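Local coordinates for protein exoglucanase A (Cellulomonas fimi, PDB 7CBD) that hydrolyses 1,4-beta-glucosidic linkages of cellulose with inversion of anomeric configuration, releasing cellobiose from the non-reducing chain ends through its family 6 catalytic domain, at residues V174-A177 with L178-H182. Sequence-based numbering, arbitrary orientation.
Sequences VKYA and LDKLH
The last two turns of helix 161-182, which packs against the largely parallel sheet of the glycosyl hydrolase family 6 catalytic domain, join Lys175 to Asp179 and Tyr176 to Lys180 by i to i+4 side-chain contacts. Four consecutive i+4 backbone bonds establish the alpha-helical geometry; in one of them Leu178 N meets Val174 O at 2.9 Å, with an N-H...O angle of 169°. The salt bridge is direct: Lys175 NZ lies 2.8 Å from Asp179 OD2 and uses the syn lone pair of that oxygen. The lysine chain runs extended until a bend at chi4 (61°) turns its ammonium back to the carboxylate. Both partners have further bonds, Lys175 NZ to Ser218 O and Asp179 OD1 to Thr220 N, so the pair also ties the helix to the C-terminal end of helix 202-218 and the loop that follows. Replacing Asp179 by an alanine is likely to leave the ammonium without its anionic mate and Thr220 N without this acceptor. One residue further along, Lys180 CG sits over a face of the Tyr176 ring, 4.0 Å from its centroid and 22° off the normal, which meets the criteria for a CH-pi contact. Tyr176 OH bonds to Asp126 of helix 114-132, whose carboxylate also forms a long, weak ion pair with Lys180 NZ. On the buried side, Val174 CG1 and Leu178 CD1 touch at 3.8 Å, and both residues lean on strand 187-192. Salt bridge and CH-pi contact thus link successive turns, hydrogen bonds to Ser218, Thr220 and Asp126 tie the helix to neighbouring elements, and aliphatic groups seat it on the sheet.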
ATOM      1  N   VAL A 174     -12.728  -4.076  12.246  1.00  6.07           N
ATOM      2  CA  VAL A 174     -11.535  -4.887  12.032  1.00  6.16           C
ATOM      3  C   VAL A 174     -11.660  -6.223  12.757  1.00  5.62           C
ATOM      4  O   VAL A 174     -11.285  -7.269  12.215  1.00  6.72           O
ATOM      5  CB  VAL A 174     -10.247  -4.120  12.392  1.00  6.28           C
ATOM      6  CG1 VAL A 174      -9.039  -5.055  12.340  1.00  5.87           C
ATOM      7  CG2 VAL A 174     -10.042  -2.959  11.441  1.00  6.59           C
ATOM      8  N   LYS A 175     -12.202  -6.223  13.984  1.00  6.38           N
ATOM      9  CA  LYS A 175     -12.452  -7.489  14.673  1.00  7.18           C
ATOM     10  C   LYS A 175     -13.324  -8.411  13.828  1.00  7.33           C
ATOM     11  O   LYS A 175     -13.034  -9.606  13.687  1.00  7.21           O
ATOM     12  CB  LYS A 175     -13.101  -7.250  16.041  1.00  8.31           C
ATOM     13  CG  LYS A 175     -13.662  -8.534  16.662  1.00  9.61           C
ATOM     14  CD  LYS A 175     -14.353  -8.320  17.996  1.00 11.46           C
ATOM     15  CE  LYS A 175     -15.303  -9.492  18.335  1.00 11.98           C
ATOM     16  NZ  LYS A 175     -14.631 -10.833  18.456  1.00 12.21           N
ATOM     17  N   TYR A 176     -14.401  -7.870  13.254  1.00  6.98           N
ATOM     18  CA  TYR A 176     -15.315  -8.693  12.468  1.00  7.47           C
ATOM     19  C   TYR A 176     -14.628  -9.239  11.223  1.00  7.69           C
ATOM     20  O   TYR A 176     -14.768 -10.422  10.892  1.00  7.81           O
ATOM     21  CB  TYR A 176     -16.544  -7.871  12.092  1.00  7.42           C
ATOM     22  CG  TYR A 176     -17.672  -8.695  11.519  1.00  7.75           C
ATOM     23  CD1 TYR A 176     -18.564  -9.360  12.353  1.00  8.68           C
ATOM     24  CD2 TYR A 176     -17.840  -8.821  10.143  1.00  7.84           C
ATOM     25  CE1 TYR A 176     -19.602 -10.110  11.831  1.00  9.51           C
ATOM     26  CE2 TYR A 176     -18.874  -9.572   9.613  1.00  7.89           C
ATOM     27  CZ  TYR A 176     -19.745 -10.220  10.464  1.00  8.92           C
ATOM     28  OH  TYR A 176     -20.774 -10.968   9.938  1.00 10.24           O
ATOM     29  N   ALA A 177     -13.888  -8.382  10.511  1.00  7.07           N
ATOM     30  CA  ALA A 177     -13.152  -8.821   9.333  1.00  6.63           C
ATOM     31  C   ALA A 177     -12.189  -9.940   9.693  1.00  5.49           C
ATOM     32  O   ALA A 177     -12.155 -10.985   9.030  1.00  6.78           O
ATOM     33  CB  ALA A 177     -12.405  -7.637   8.721  1.00  7.67           C
ATOM     34  N   LEU A 178     -11.412  -9.743  10.763  1.00  5.49           N
ATOM     35  CA  LEU A 178     -10.446 -10.754  11.181  1.00  6.97           C
ATOM     36  C   LEU A 178     -11.134 -12.052  11.586  1.00  6.85           C
ATOM     37  O   LEU A 178     -10.681 -13.142  11.212  1.00  6.97           O
ATOM     38  CB  LEU A 178      -9.592 -10.221  12.329  1.00  7.14           C
ATOM     39  CG  LEU A 178      -8.594  -9.114  11.980  1.00  6.52           C
ATOM     40  CD1 LEU A 178      -7.948  -8.615  13.251  1.00  7.22           C
ATOM     41  CD2 LEU A 178      -7.532  -9.604  11.017  1.00  7.30           C
ATOM     42  N   ASP A 179     -12.231 -11.962  12.346  1.00  6.83           N
ATOM     43  CA  ASP A 179     -12.930 -13.170  12.778  1.00  7.34           C
ATOM     44  C   ASP A 179     -13.442 -13.958  11.579  1.00  6.90           C
ATOM     45  O   ASP A 179     -13.268 -15.183  11.500  1.00  7.81           O
ATOM     46  CB  ASP A 179     -14.108 -12.813  13.694  1.00  7.97           C
ATOM     47  CG  ASP A 179     -13.690 -12.455  15.119  1.00  7.51           C
ATOM     48  OD1 ASP A 179     -12.554 -12.776  15.542  1.00  7.90           O
ATOM     49  OD2 ASP A 179     -14.529 -11.858  15.832  1.00  8.61           O
ATOM     50  N   LYS A 180     -14.084 -13.269  10.630  1.00  6.51           N
ATOM     51  CA  LYS A 180     -14.674 -13.958   9.486  1.00  6.98           C
ATOM     52  C   LYS A 180     -13.606 -14.517   8.559  1.00  6.36           C
ATOM     53  O   LYS A 180     -13.747 -15.628   8.039  1.00  8.71           O
ATOM     54  CB  LYS A 180     -15.598 -13.010   8.725  1.00  9.15           C
ATOM     55  CG  LYS A 180     -16.847 -12.644   9.509  1.00 10.65           C
ATOM     56  CD  LYS A 180     -17.864 -13.766   9.479  1.00 15.19           C
ATOM     57  CE  LYS A 180     -18.472 -13.897   8.086  1.00 17.94           C
ATOM     58  NZ  LYS A 180     -19.701 -14.747   8.056  1.00 20.09           N
ATOM     59  N   LEU A 181     -12.537 -13.754   8.325  1.00  6.59           N
ATOM     60  CA  LEU A 181     -11.522 -14.176   7.371  1.00  6.28           C
ATOM     61  C   LEU A 181     -10.590 -15.222   7.965  1.00  6.48           C
ATOM     62  O   LEU A 181     -10.194 -16.168   7.275  1.00  7.07           O
ATOM     63  CB  LEU A 181     -10.734 -12.967   6.873  1.00  7.67           C
ATOM     64  CG  LEU A 181     -11.541 -11.997   6.014  1.00 11.69           C
ATOM     65  CD1 LEU A 181     -10.721 -10.779   5.664  1.00 12.56           C
ATOM     66  CD2 LEU A 181     -12.020 -12.663   4.757  1.00 14.81           C
ATOM     67  N   HIS A 182     -10.209 -15.064   9.237  1.00  6.30           N
ATOM     68  CA  HIS A 182      -9.327 -16.061   9.829  1.00  6.87           C
ATOM     69  C   HIS A 182      -9.987 -17.436   9.925  1.00  6.82           C
ATOM     70  O   HIS A 182      -9.287 -18.455   9.947  1.00  7.61           O
ATOM     71  CB  HIS A 182      -8.815 -15.613  11.194  1.00  6.86           C
ATOM     72  CG  HIS A 182      -7.993 -16.656  11.872  1.00  8.35           C
ATOM     73  ND1 HIS A 182      -6.779 -17.077  11.374  1.00  9.05           N
ATOM     74  CD2 HIS A 182      -8.240 -17.418  12.961  1.00  9.92           C
ATOM     75  CE1 HIS A 182      -6.297 -18.034  12.149  1.00 10.67           C
ATOM     76  NE2 HIS A 182      -7.165 -18.258  13.118  1.00 11.48           N
TER